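Local coordinates for protein acetylornithine aminotransferase (Aquifex aeolicus, PDB 2EH6) that transfers an amino group from N(2)-acetyl-L-ornithine to 2-oxoglutarate with pyridoxal 5'-phosphate as cofactor, a step of arginine biosynthesis, at residues 119-124 and 163-168; 307-312 and 369-374; 73-78 and 283-288. One frame throughout, in Å; residues are numbered along the deposited sequence.

Overall arrangement
Three separate packing sites, none touching another, illustrate how distant parts of a class-III, fold-type I aminotransferase subunit are joined. Contact 1 joins the mixed sheet that contains strand 119-123 to the short helix 162-166, with the side chain of Phe123 about 11 Å from the bound pyridoxal phosphate. Contacts 2 and 3 lie away from the annotated sites but share the long helix 275-308: residues 283-288, in the first half of that long helix, pack on helix 70-81, and its far end meets helix 361-374. Their centres are about 37 Å apart. Contact 1 is nested in the loop that contact 3 closes; their centres, about 34 Å apart, lie on opposite sides of the chain's centre.

Contact 1. Residues 119-124 and 163-168; sequences KFISFE and DSVYKL
Ile121 reaches from the strand to residues 165-168 and meets them with the end of its longer branch. Its CD1 methyl lies 3.6 Å from the carbonyl carbon of Leu168 and 3.8 Å from CB of the same residue, while a third approach, also 3.8 Å, brings Ile121 CD1 to the carbonyl O of Val165. One methyl group thus sits against backbone and side chain together. The same carbonyl O of Val165 accepts the backbone N-H of Leu168, 3.1 Å from N to O, a bond that probably helps to fix the backbone on which the methyl rests. The isoleucine can extend this far because CG1 stands anti to the carbonyl carbon (chi1 -66°) and CD1 continues the chain fully extended (chi2 177°).

Two residues further on, Phe123 makes the second touch. Val165 CG2 comes up to the rim of the phenyl ring, near its plane, 3.9 Å from Phe123 CE1, so the methyl meets a ring edge and not a ring face. No hydrogen bond crosses between the segments; the contact is apolar and largely buried.

In a second shell, Ser164 OG bonds to the backbone at Asp161 and Lys158, tying the helix to the chain just before it. Helix 162-166 lies in the connection between the parallel strands 154-157 and 173-178, a beta-alpha-beta crossover that packs over the intervening strand 119-123 in the main sheet of the fold-type I domain. Val165 and Phe123 both also touch Ile176 of strand 173-178, Leu168 touches Ser155 of strand 154-157, and Phe120 packs against helix 95-112.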
ATOM      1  N   LYS A 119     -23.616  -0.014  -5.964  1.00 36.21           N
ATOM      2  CA  LYS A 119     -23.366   1.420  -5.892  1.00 35.12           C
ATOM      3  C   LYS A 119     -22.996   1.858  -4.481  1.00 32.79           C
ATOM      4  O   LYS A 119     -23.298   1.182  -3.501  1.00 32.12           O
ATOM      5  CB  LYS A 119     -24.598   2.207  -6.344  1.00 37.02           C
ATOM      6  CG  LYS A 119     -25.055   1.915  -7.762  1.00 39.72           C
ATOM      7  CD  LYS A 119     -26.236   2.806  -8.141  1.00 42.83           C
ATOM      8  CE  LYS A 119     -26.744   2.479  -9.536  1.00 43.22           C
ATOM      9  NZ  LYS A 119     -27.876   3.365  -9.918  1.00 46.82           N
ATOM     10  N   PHE A 120     -22.345   3.007  -4.390  1.00 31.20           N
ATOM     11  CA  PHE A 120     -21.942   3.542  -3.102  1.00 29.55           C
ATOM     12  C   PHE A 120     -22.233   5.020  -3.052  1.00 27.35           C
ATOM     13  O   PHE A 120     -22.136   5.724  -4.060  1.00 28.13           O
ATOM     14  CB  PHE A 120     -20.442   3.329  -2.873  1.00 28.92           C
ATOM     15  CG  PHE A 120     -20.050   1.898  -2.714  1.00 27.86           C
ATOM     16  CD1 PHE A 120     -20.127   1.276  -1.474  1.00 27.38           C
ATOM     17  CD2 PHE A 120     -19.620   1.161  -3.808  1.00 27.77           C
ATOM     18  CE1 PHE A 120     -19.779  -0.065  -1.327  1.00 26.56           C
ATOM     19  CE2 PHE A 120     -19.274  -0.174  -3.674  1.00 25.91           C
ATOM     20  CZ  PHE A 120     -19.352  -0.790  -2.431  1.00 27.30           C
ATOM     21  N   ILE A 121     -22.605   5.479  -1.870  1.00 27.33           N
ATOM     22  CA  ILE A 121     -22.865   6.883  -1.644  1.00 28.45           C
ATOM     23  C   ILE A 121     -21.784   7.346  -0.681  1.00 28.97           C
ATOM     24  O   ILE A 121     -21.643   6.791   0.405  1.00 29.38           O
ATOM     25  CB  ILE A 121     -24.234   7.115  -0.974  1.00 30.09           C
ATOM     26  CG1 ILE A 121     -25.361   6.706  -1.929  1.00 30.17           C
ATOM     27  CG2 ILE A 121     -24.367   8.585  -0.560  1.00 29.52           C
ATOM     28  CD1 ILE A 121     -26.754   6.841  -1.329  1.00 31.06           C
ATOM     29  N   SER A 122     -20.997   8.332  -1.091  1.00 30.75           N
ATOM     30  CA  SER A 122     -19.969   8.876  -0.215  1.00 31.15           C
ATOM     31  C   SER A 122     -20.319  10.351  -0.077  1.00 32.27           C
ATOM     32  O   SER A 122     -21.387  10.771  -0.520  1.00 30.91           O
ATOM     33  CB  SER A 122     -18.566   8.682  -0.804  1.00 30.31           C
ATOM     34  OG  SER A 122     -18.431   9.325  -2.054  1.00 32.88           O
ATOM     35  N   PHE A 123     -19.434  11.144   0.514  1.00 31.87           N
ATOM     36  CA  PHE A 123     -19.745  12.550   0.716  1.00 31.59           C
ATOM     37  C   PHE A 123     -18.785  13.563   0.115  1.00 32.22           C
ATOM     38  O   PHE A 123     -17.609  13.273  -0.117  1.00 30.92           O
ATOM     39  CB  PHE A 123     -19.889  12.808   2.215  1.00 33.30           C
ATOM     40  CG  PHE A 123     -21.053  12.098   2.833  1.00 34.45           C
ATOM     41  CD1 PHE A 123     -22.320  12.677   2.832  1.00 34.33           C
ATOM     42  CD2 PHE A 123     -20.898  10.832   3.384  1.00 33.96           C
ATOM     43  CE1 PHE A 123     -23.417  12.005   3.369  1.00 34.69           C
ATOM     44  CE2 PHE A 123     -21.989  10.152   3.922  1.00 35.23           C
ATOM     45  CZ  PHE A 123     -23.251  10.742   3.914  1.00 34.40           C
ATOM     46  N   GLU A 124     -19.313  14.755  -0.142  1.00 32.50           N
ATOM     47  CA  GLU A 124     -18.525  15.849  -0.682  1.00 32.80           C
ATOM     48  C   GLU A 124     -17.479  16.219   0.365  1.00 32.93           C
ATOM     49  O   GLU A 124     -17.744  16.135   1.565  1.00 31.80           O
ATOM     50  CB  GLU A 124     -19.426  17.055  -0.971  1.00 35.39           C
ATOM     51  CG  GLU A 124     -20.136  16.987  -2.319  1.00 38.98           C
ATOM     52  CD  GLU A 124     -21.132  18.115  -2.524  1.00 42.06           C
ATOM     53  OE1 GLU A 124     -20.902  19.224  -1.995  1.00 42.20           O
ATOM     54  OE2 GLU A 124     -22.141  17.895  -3.226  1.00 43.61           O
ATOM     55  N   ASP A 163     -31.226  14.520   3.547  1.00 44.27           N
ATOM     56  CA  ASP A 163     -32.055  14.479   2.351  1.00 44.73           C
ATOM     57  C   ASP A 163     -31.215  14.211   1.107  1.00 43.68           C
ATOM     58  O   ASP A 163     -31.672  13.543   0.181  1.00 43.76           O
ATOM     59  CB  ASP A 163     -32.843  15.786   2.188  1.00 47.21           C
ATOM     60  CG  ASP A 163     -33.941  15.944   3.235  1.00 49.53           C
ATOM     61  OD1 ASP A 163     -34.716  14.984   3.431  1.00 50.68           O
ATOM     62  OD2 ASP A 163     -34.034  17.023   3.856  1.00 50.36           O
ATOM     63  N   SER A 164     -29.986  14.724   1.089  1.00 42.00           N
ATOM     64  CA  SER A 164     -29.103  14.513  -0.057  1.00 40.88           C
ATOM     65  C   SER A 164     -28.771  13.030  -0.172  1.00 39.83           C
ATOM     66  O   SER A 164     -28.456  12.539  -1.256  1.00 39.92           O
ATOM     67  CB  SER A 164     -27.807  15.326   0.086  1.00 40.47           C
ATOM     68  OG  SER A 164     -27.008  14.847   1.152  1.00 39.71           O
ATOM     69  N   VAL A 165     -28.843  12.321   0.951  1.00 38.62           N
ATOM     70  CA  VAL A 165     -28.568  10.891   0.963  1.00 39.77           C
ATOM     71  C   VAL A 165     -29.746  10.138   0.337  1.00 41.48           C
ATOM     72  O   VAL A 165     -29.555   9.249  -0.490  1.00 42.03           O
ATOM     73  CB  VAL A 165     -28.338  10.371   2.404  1.00 39.49           C
ATOM     74  CG1 VAL A 165     -28.043   8.881   2.381  1.00 37.58           C
ATOM     75  CG2 VAL A 165     -27.185  11.125   3.052  1.00 38.99           C
ATOM     76  N   TYR A 166     -30.964  10.501   0.728  1.00 43.15           N
ATOM     77  CA  TYR A 166     -32.153   9.850   0.186  1.00 45.23           C
ATOM     78  C   TYR A 166     -32.251  10.026  -1.328  1.00 45.56           C
ATOM     79  O   TYR A 166     -32.611   9.095  -2.046  1.00 46.52           O
ATOM     80  CB  TYR A 166     -33.421  10.414   0.833  1.00 47.02           C
ATOM     81  CG  TYR A 166     -33.569  10.110   2.304  1.00 49.17           C
ATOM     82  CD1 TYR A 166     -33.672   8.795   2.761  1.00 51.20           C
ATOM     83  CD2 TYR A 166     -33.627  11.140   3.240  1.00 49.82           C
ATOM     84  CE1 TYR A 166     -33.831   8.516   4.117  1.00 52.46           C
ATOM     85  CE2 TYR A 166     -33.786  10.872   4.597  1.00 51.30           C
ATOM     86  CZ  TYR A 166     -33.888   9.562   5.028  1.00 52.62           C
ATOM     87  OH  TYR A 166     -34.051   9.306   6.372  1.00 55.44           O
ATOM     88  N   LYS A 167     -31.930  11.219  -1.815  1.00 46.23           N
ATOM     89  CA  LYS A 167     -32.006  11.492  -3.245  1.00 47.99           C
ATOM     90  C   LYS A 167     -31.063  10.619  -4.071  1.00 47.79           C
ATOM     91  O   LYS A 167     -31.202  10.536  -5.293  1.00 48.50           O
ATOM     92  CB  LYS A 167     -31.692  12.965  -3.518  1.00 49.88           C
ATOM     93  CG  LYS A 167     -32.585  13.941  -2.771  1.00 53.15           C
ATOM     94  N   LEU A 168     -30.112   9.966  -3.409  1.00 46.75           N
ATOM     95  CA  LEU A 168     -29.144   9.128  -4.111  1.00 44.84           C
ATOM     96  C   LEU A 168     -29.265   7.647  -3.780  1.00 44.06           C
ATOM     97  O   LEU A 168     -28.677   6.807  -4.462  1.00 43.59           O
ATOM     98  CB  LEU A 168     -27.718   9.599  -3.791  1.00 44.16           C
ATOM     99  CG  LEU A 168     -27.338  11.040  -4.154  1.00 43.34           C
ATOM    100  CD1 LEU A 168     -25.986  11.380  -3.548  1.00 43.52           C
ATOM    101  CD2 LEU A 168     -27.303  11.203  -5.665  1.00 42.29           C
TER

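Contact 2. Residues 307-312 and 369-374; sequences KELGKG and SVLREI
Leu309 meets Leu371 and Arg372 in an apolar packing of the glycine-terminated end of helix 275-308 against the side of the C-terminal helix 361-374, at the periphery of the fold-type I aminotransferase subunit. Along the first segment, Lys307 contributes through its backbone: its carbonyl O accepts the N-H of Gly310 at 3.1 Å from N to O, a bond that carries the chain round as the helix gives out.

Leu309 supplies the apolar touch, and its two methyls divide the work. CD1 lies 3.9 Å from Leu371 CB, the two side chains crossing at about a right angle. CD2 turns to the next residue along and rests against Arg372, 3.9 Å from CB and 4.0 Å from CA, so it packs on the root of the arginine. With Arg372 CG anti to the backbone N (chi1 -176°) and the chain extended as far as NE, the guanidinium is carried well beyond this leucine. It makes a long ion pair with Glu373 OE2, which lies in its plane at the edge. Leu309 also touches Leu375.

Gly310 then leaves the helical conformation with a positive phi of 62°, which favours glycine, and turns the chain toward strand 313-317. Lys311 contributes by charge and water. Its NZ forms a salt bridge with the terminal carboxylate of Leu375, and it also donates to a water 2.8 Å away, which in turn donates to the carbonyl O of Arg372 at 2.7 Å. Last comes Gly312, whose phi of 155° calls for glycine again, because a CB there would be jammed against the carbonyl O of Lys311.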
ATOM      1  N   LYS A 307      -9.867  28.291  21.034  1.00 41.03           N
ATOM      2  CA  LYS A 307     -11.035  29.169  21.040  1.00 43.26           C
ATOM      3  C   LYS A 307     -10.651  30.515  21.647  1.00 44.22           C
ATOM      4  O   LYS A 307     -11.110  31.566  21.200  1.00 44.53           O
ATOM      5  CB  LYS A 307     -12.170  28.551  21.861  1.00 44.06           C
ATOM      6  CG  LYS A 307     -12.864  27.370  21.205  1.00 45.33           C
ATOM      7  CD  LYS A 307     -13.878  26.739  22.155  1.00 47.08           C
ATOM      8  CE  LYS A 307     -14.617  25.585  21.490  1.00 47.67           C
ATOM      9  NZ  LYS A 307     -15.453  24.817  22.456  1.00 49.88           N
ATOM     10  N   GLU A 308      -9.800  30.468  22.669  1.00 45.43           N
ATOM     11  CA  GLU A 308      -9.348  31.666  23.365  1.00 46.35           C
ATOM     12  C   GLU A 308      -8.595  32.657  22.485  1.00 47.15           C
ATOM     13  O   GLU A 308      -8.606  33.858  22.752  1.00 47.17           O
ATOM     14  CB  GLU A 308      -8.475  31.274  24.554  1.00 47.30           C
ATOM     15  CG  GLU A 308      -9.261  30.923  25.804  1.00 49.68           C
ATOM     16  CD  GLU A 308      -8.399  30.267  26.863  1.00 50.74           C
ATOM     17  OE1 GLU A 308      -7.233  30.686  27.031  1.00 52.45           O
ATOM     18  OE2 GLU A 308      -8.894  29.338  27.535  1.00 51.74           O
ATOM     19  N   LEU A 309      -7.940  32.159  21.443  1.00 46.51           N
ATOM     20  CA  LEU A 309      -7.198  33.032  20.544  1.00 46.81           C
ATOM     21  C   LEU A 309      -8.146  34.009  19.851  1.00 46.93           C
ATOM     22  O   LEU A 309      -7.749  35.110  19.466  1.00 46.91           O
ATOM     23  CB  LEU A 309      -6.455  32.203  19.494  1.00 46.17           C
ATOM     24  CG  LEU A 309      -5.367  31.254  20.010  1.00 46.93           C
ATOM     25  CD1 LEU A 309      -4.856  30.398  18.861  1.00 46.72           C
ATOM     26  CD2 LEU A 309      -4.228  32.055  20.633  1.00 46.92           C
ATOM     27  N   GLY A 310      -9.400  33.595  19.695  1.00 46.93           N
ATOM     28  CA  GLY A 310     -10.388  34.436  19.047  1.00 47.10           C
ATOM     29  C   GLY A 310     -10.034  34.745  17.607  1.00 48.16           C
ATOM     30  O   GLY A 310     -10.328  35.831  17.108  1.00 48.31           O
ATOM     31  N   LYS A 311      -9.406  33.790  16.930  1.00 48.55           N
ATOM     32  CA  LYS A 311      -9.014  33.988  15.542  1.00 47.93           C
ATOM     33  C   LYS A 311      -9.774  33.122  14.543  1.00 47.45           C
ATOM     34  O   LYS A 311      -9.376  33.010  13.384  1.00 47.64           O
ATOM     35  CB  LYS A 311      -7.508  33.761  15.388  1.00 48.48           C
ATOM     36  CG  LYS A 311      -6.664  34.891  15.958  1.00 50.05           C
ATOM     37  CD  LYS A 311      -6.943  36.194  15.223  1.00 51.64           C
ATOM     38  CE  LYS A 311      -6.254  37.380  15.888  1.00 53.32           C
ATOM     39  NZ  LYS A 311      -4.774  37.237  15.896  1.00 55.17           N
ATOM     40  N   GLY A 312     -10.871  32.518  14.986  1.00 46.23           N
ATOM     41  CA  GLY A 312     -11.647  31.691  14.080  1.00 44.18           C
ATOM     42  C   GLY A 312     -12.482  30.615  14.746  1.00 42.97           C
ATOM     43  O   GLY A 312     -12.486  30.479  15.970  1.00 42.42           O
ATOM     44  N   SER A 369       1.246  29.668  22.107  1.00 36.92           N
ATOM     45  CA  SER A 369       2.007  30.911  22.137  1.00 38.46           C
ATOM     46  C   SER A 369       2.421  31.317  20.722  1.00 38.47           C
ATOM     47  O   SER A 369       2.253  32.470  20.319  1.00 39.56           O
ATOM     48  CB  SER A 369       3.248  30.746  23.021  1.00 39.82           C
ATOM     49  OG  SER A 369       3.927  31.979  23.181  1.00 45.27           O
ATOM     50  N   VAL A 370       2.962  30.366  19.969  1.00 37.70           N
ATOM     51  CA  VAL A 370       3.388  30.629  18.599  1.00 36.78           C
ATOM     52  C   VAL A 370       2.205  31.076  17.748  1.00 38.02           C
ATOM     53  O   VAL A 370       2.314  32.004  16.945  1.00 38.31           O
ATOM     54  CB  VAL A 370       4.015  29.375  17.962  1.00 35.33           C
ATOM     55  CG1 VAL A 370       4.229  29.597  16.473  1.00 35.10           C
ATOM     56  CG2 VAL A 370       5.338  29.058  18.647  1.00 34.04           C
ATOM     57  N   LEU A 371       1.072  30.405  17.924  1.00 38.12           N
ATOM     58  CA  LEU A 371      -0.135  30.740  17.180  1.00 37.96           C
ATOM     59  C   LEU A 371      -0.599  32.156  17.511  1.00 38.57           C
ATOM     60  O   LEU A 371      -0.980  32.921  16.623  1.00 37.49           O
ATOM     61  CB  LEU A 371      -1.243  29.738  17.507  1.00 36.79           C
ATOM     62  CG  LEU A 371      -1.014  28.322  16.978  1.00 36.92           C
ATOM     63  CD1 LEU A 371      -2.120  27.399  17.471  1.00 36.84           C
ATOM     64  CD2 LEU A 371      -0.979  28.352  15.461  1.00 36.13           C
ATOM     65  N   ARG A 372      -0.566  32.499  18.795  1.00 40.68           N
ATOM     66  CA  ARG A 372      -0.979  33.824  19.234  1.00 41.07           C
ATOM     67  C   ARG A 372      -0.113  34.885  18.559  1.00 42.09           C
ATOM     68  O   ARG A 372      -0.604  35.942  18.160  1.00 40.37           O
ATOM     69  CB  ARG A 372      -0.855  33.939  20.759  1.00 43.34           C
ATOM     70  CG  ARG A 372      -1.357  35.264  21.340  1.00 45.63           C
ATOM     71  CD  ARG A 372      -1.357  35.233  22.863  1.00 47.34           C
ATOM     72  NE  ARG A 372      -2.037  36.386  23.464  1.00 49.76           N
ATOM     73  CZ  ARG A 372      -1.510  37.602  23.594  1.00 50.27           C
ATOM     74  NH1 ARG A 372      -0.280  37.855  23.167  1.00 49.92           N
ATOM     75  NH2 ARG A 372      -2.214  38.571  24.170  1.00 50.00           N
ATOM     76  N   GLU A 373       1.175  34.594  18.416  1.00 42.77           N
ATOM     77  CA  GLU A 373       2.098  35.540  17.801  1.00 44.74           C
ATOM     78  C   GLU A 373       2.023  35.654  16.280  1.00 45.46           C
ATOM     79  O   GLU A 373       2.436  36.671  15.721  1.00 48.15           O
ATOM     80  CB  GLU A 373       3.539  35.210  18.209  1.00 44.79           C
ATOM     81  CG  GLU A 373       3.840  35.448  19.679  1.00 44.34           C
ATOM     82  CD  GLU A 373       3.562  36.886  20.112  1.00 46.99           C
ATOM     83  OE1 GLU A 373       4.183  37.813  19.547  1.00 46.21           O
ATOM     84  OE2 GLU A 373       2.722  37.085  21.018  1.00 46.00           O
ATOM     85  N   ILE A 374       1.497  34.638  15.602  1.00 45.34           N
ATOM     86  CA  ILE A 374       1.430  34.690  14.142  1.00 45.43           C
ATOM     87  C   ILE A 374       0.049  34.938  13.545  1.00 46.49           C
ATOM     88  O   ILE A 374      -0.070  35.546  12.483  1.00 48.30           O
ATOM     89  CB  ILE A 374       1.997  33.395  13.501  1.00 44.46           C
ATOM     90  CG1 ILE A 374       1.083  32.209  13.806  1.00 42.82           C
ATOM     91  CG2 ILE A 374       3.407  33.135  14.018  1.00 44.39           C
ATOM     92  CD1 ILE A 374       1.523  30.914  13.141  1.00 42.52           C
TER
HETATM   93  O   HOH W   1      -3.277  36.217  17.971  1.00 45.58           O

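Contact 3. Residues 73-78 and 283-288; sequences EELAHK and VVVDEV
Lys78 and Val285 have the nearest CA atoms between segments 73-78 and 283-288, of helices 70-81 and 275-308, which run roughly parallel there, 28° apart, their axes 10.4 Å from each other at the closest.

The apolar part is carried by the two methyls of Val285. CG1 meets Lys78 CB at 4.0 Å, and Val285 CG2 meets Leu75 CD1 at 4.1 Å.

The polar part lies at the other end of the lysine. Extended to CE and then bent at its last torsion (chi4 -66°), the chain brings NZ to 3.4 Å from Asp286 OD1, a salt bridge with a weak hydrogen bond. A water also links the two groups, donating to Asp286 OD2 at 3.2 Å and accepting a weak bond from Lys78 NZ.

Another face of helix 70-81 meets the second subunit, Glu73 bonding to Thr1 and Tyr2 of that subunit and His77 stacking on its Tyr2, so the contact ties a dimer-interface helix to helix 275-308.

A leucine in place of Lys78 would probably leave Asp286 without its charged mate and remove the weak N-H bond to the water. One lysine thus serves two chemistries, its base covering a valine methyl while its ammonium group balances, loosely, a carboxylate.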
ATOM      1  N   GLU A  73      -2.891 -12.614  13.894  1.00 30.49           N
ATOM      2  CA  GLU A  73      -3.946 -13.037  14.817  1.00 32.47           C
ATOM      3  C   GLU A  73      -3.946 -12.175  16.073  1.00 31.94           C
ATOM      4  O   GLU A  73      -4.989 -11.681  16.492  1.00 30.65           O
ATOM      5  CB  GLU A  73      -3.754 -14.498  15.238  1.00 33.98           C
ATOM      6  CG  GLU A  73      -4.118 -15.527  14.195  1.00 38.02           C
ATOM      7  CD  GLU A  73      -5.601 -15.548  13.876  1.00 39.54           C
ATOM      8  OE1 GLU A  73      -6.407 -15.045  14.692  1.00 41.38           O
ATOM      9  OE2 GLU A  73      -5.960 -16.086  12.809  1.00 41.12           O
ATOM     10  N   GLU A  74      -2.769 -12.003  16.673  1.00 33.12           N
ATOM     11  CA  GLU A  74      -2.642 -11.215  17.895  1.00 31.66           C
ATOM     12  C   GLU A  74      -3.123  -9.779  17.756  1.00 30.61           C
ATOM     13  O   GLU A  74      -3.844  -9.279  18.615  1.00 29.55           O
ATOM     14  CB  GLU A  74      -1.193 -11.201  18.396  1.00 35.70           C
ATOM     15  CG  GLU A  74      -0.908 -10.015  19.319  1.00 41.17           C
ATOM     16  CD  GLU A  74       0.419 -10.104  20.047  1.00 45.24           C
ATOM     17  OE1 GLU A  74       1.447 -10.402  19.398  1.00 48.05           O
ATOM     18  OE2 GLU A  74       0.432  -9.854  21.275  1.00 46.54           O
ATOM     19  N   LEU A  75      -2.710  -9.108  16.684  1.00 27.28           N
ATOM     20  CA  LEU A  75      -3.116  -7.727  16.471  1.00 24.93           C
ATOM     21  C   LEU A  75      -4.610  -7.648  16.156  1.00 24.48           C
ATOM     22  O   LEU A  75      -5.314  -6.777  16.665  1.00 25.15           O
ATOM     23  CB  LEU A  75      -2.303  -7.105  15.330  1.00 22.77           C
ATOM     24  CG  LEU A  75      -2.588  -5.628  15.050  1.00 22.83           C
ATOM     25  CD1 LEU A  75      -2.424  -4.822  16.337  1.00 24.69           C
ATOM     26  CD2 LEU A  75      -1.648  -5.120  13.956  1.00 22.99           C
ATOM     27  N   ALA A  76      -5.096  -8.560  15.320  1.00 25.49           N
ATOM     28  CA  ALA A  76      -6.517  -8.565  14.966  1.00 27.73           C
ATOM     29  C   ALA A  76      -7.364  -8.684  16.233  1.00 28.33           C
ATOM     30  O   ALA A  76      -8.354  -7.975  16.405  1.00 28.99           O
ATOM     31  CB  ALA A  76      -6.821  -9.730  14.026  1.00 25.24           C
ATOM     32  N   HIS A  77      -6.958  -9.587  17.117  1.00 30.48           N
ATOM     33  CA  HIS A  77      -7.663  -9.815  18.373  1.00 31.91           C
ATOM     34  C   HIS A  77      -7.802  -8.515  19.167  1.00 30.81           C
ATOM     35  O   HIS A  77      -8.871  -8.214  19.697  1.00 28.88           O
ATOM     36  CB  HIS A  77      -6.905 -10.865  19.191  1.00 36.07           C
ATOM     37  CG  HIS A  77      -7.602 -11.281  20.450  1.00 42.20           C
ATOM     38  ND1 HIS A  77      -8.739 -10.649  20.909  1.00 43.70           N
ATOM     39  CD2 HIS A  77      -7.326 -12.258  21.344  1.00 43.82           C
ATOM     40  CE1 HIS A  77      -9.130 -11.218  22.036  1.00 46.49           C
ATOM     41  NE2 HIS A  77      -8.290 -12.197  22.322  1.00 46.43           N
ATOM     42  N   LYS A  78      -6.725  -7.737  19.242  1.00 28.80           N
ATOM     43  CA  LYS A  78      -6.766  -6.482  19.978  1.00 28.08           C
ATOM     44  C   LYS A  78      -7.677  -5.462  19.307  1.00 27.75           C
ATOM     45  O   LYS A  78      -8.362  -4.696  19.984  1.00 28.16           O
ATOM     46  CB  LYS A  78      -5.352  -5.906  20.125  1.00 29.86           C
ATOM     47  CG  LYS A  78      -4.437  -6.748  20.993  1.00 32.93           C
ATOM     48  CD  LYS A  78      -2.984  -6.325  20.827  1.00 36.86           C
ATOM     49  CE  LYS A  78      -2.036  -7.300  21.520  1.00 38.72           C
ATOM     50  NZ  LYS A  78      -2.204  -7.288  22.999  1.00 41.63           N
ATOM     51  N   VAL A 283       2.207  -2.685  19.590  1.00 29.64           N
ATOM     52  CA  VAL A 283       2.722  -1.745  20.575  1.00 26.26           C
ATOM     53  C   VAL A 283       1.825  -0.515  20.645  1.00 26.18           C
ATOM     54  O   VAL A 283       1.442  -0.068  21.727  1.00 24.72           O
ATOM     55  CB  VAL A 283       4.163  -1.297  20.228  1.00 27.03           C
ATOM     56  CG1 VAL A 283       4.597  -0.194  21.173  1.00 25.47           C
ATOM     57  CG2 VAL A 283       5.124  -2.477  20.328  1.00 25.18           C
ATOM     58  N   VAL A 284       1.487   0.032  19.485  1.00 25.73           N
ATOM     59  CA  VAL A 284       0.642   1.218  19.421  1.00 25.11           C
ATOM     60  C   VAL A 284      -0.733   0.996  20.049  1.00 25.43           C
ATOM     61  O   VAL A 284      -1.212   1.818  20.828  1.00 26.14           O
ATOM     62  CB  VAL A 284       0.460   1.681  17.962  1.00 24.52           C
ATOM     63  CG1 VAL A 284      -0.578   2.794  17.891  1.00 23.06           C
ATOM     64  CG2 VAL A 284       1.795   2.163  17.405  1.00 25.33           C
ATOM     65  N   VAL A 285      -1.374  -0.113  19.712  1.00 27.08           N
ATOM     66  CA  VAL A 285      -2.692  -0.378  20.267  1.00 28.22           C
ATOM     67  C   VAL A 285      -2.674  -0.469  21.793  1.00 29.39           C
ATOM     68  O   VAL A 285      -3.548   0.090  22.453  1.00 30.16           O
ATOM     69  CB  VAL A 285      -3.301  -1.652  19.654  1.00 27.74           C
ATOM     70  CG1 VAL A 285      -4.581  -2.029  20.392  1.00 27.44           C
ATOM     71  CG2 VAL A 285      -3.614  -1.396  18.170  1.00 24.13           C
ATOM     72  N   ASP A 286      -1.680  -1.148  22.355  1.00 29.39           N
ATOM     73  CA  ASP A 286      -1.595  -1.260  23.808  1.00 31.00           C
ATOM     74  C   ASP A 286      -1.333   0.097  24.449  1.00 31.03           C
ATOM     75  O   ASP A 286      -1.969   0.461  25.442  1.00 28.98           O
ATOM     76  CB  ASP A 286      -0.487  -2.232  24.224  1.00 35.53           C
ATOM     77  CG  ASP A 286      -0.829  -3.675  23.917  1.00 38.52           C
ATOM     78  OD1 ASP A 286      -2.027  -3.972  23.721  1.00 40.86           O
ATOM     79  OD2 ASP A 286       0.099  -4.512  23.887  1.00 42.38           O
ATOM     80  N   GLU A 287      -0.396   0.851  23.881  1.00 29.15           N
ATOM     81  CA  GLU A 287      -0.063   2.163  24.424  1.00 29.99           C
ATOM     82  C   GLU A 287      -1.189   3.170  24.271  1.00 29.11           C
ATOM     83  O   GLU A 287      -1.472   3.940  25.187  1.00 29.82           O
ATOM     84  CB  GLU A 287       1.203   2.707  23.758  1.00 30.78           C
ATOM     85  CG  GLU A 287       2.439   1.865  24.027  1.00 34.16           C
ATOM     86  CD  GLU A 287       2.749   1.759  25.509  1.00 37.60           C
ATOM     87  OE1 GLU A 287       2.980   2.810  26.139  1.00 40.47           O
ATOM     88  OE2 GLU A 287       2.758   0.631  26.044  1.00 40.31           O
ATOM     89  N   VAL A 288      -1.832   3.167  23.110  1.00 29.69           N
ATOM     90  CA  VAL A 288      -2.914   4.103  22.840  1.00 29.52           C
ATOM     91  C   VAL A 288      -4.116   3.942  23.763  1.00 30.99           C
ATOM     92  O   VAL A 288      -4.680   4.930  24.220  1.00 31.96           O
ATOM     93  CB  VAL A 288      -3.392   3.988  21.372  1.00 30.14           C
ATOM     94  CG1 VAL A 288      -4.730   4.694  21.194  1.00 29.09           C
ATOM     95  CG2 VAL A 288      -2.351   4.609  20.446  1.00 27.39           C
TER
HETATM   96  O   HOH W   2       0.962  -7.569  24.111  1.00 61.45           O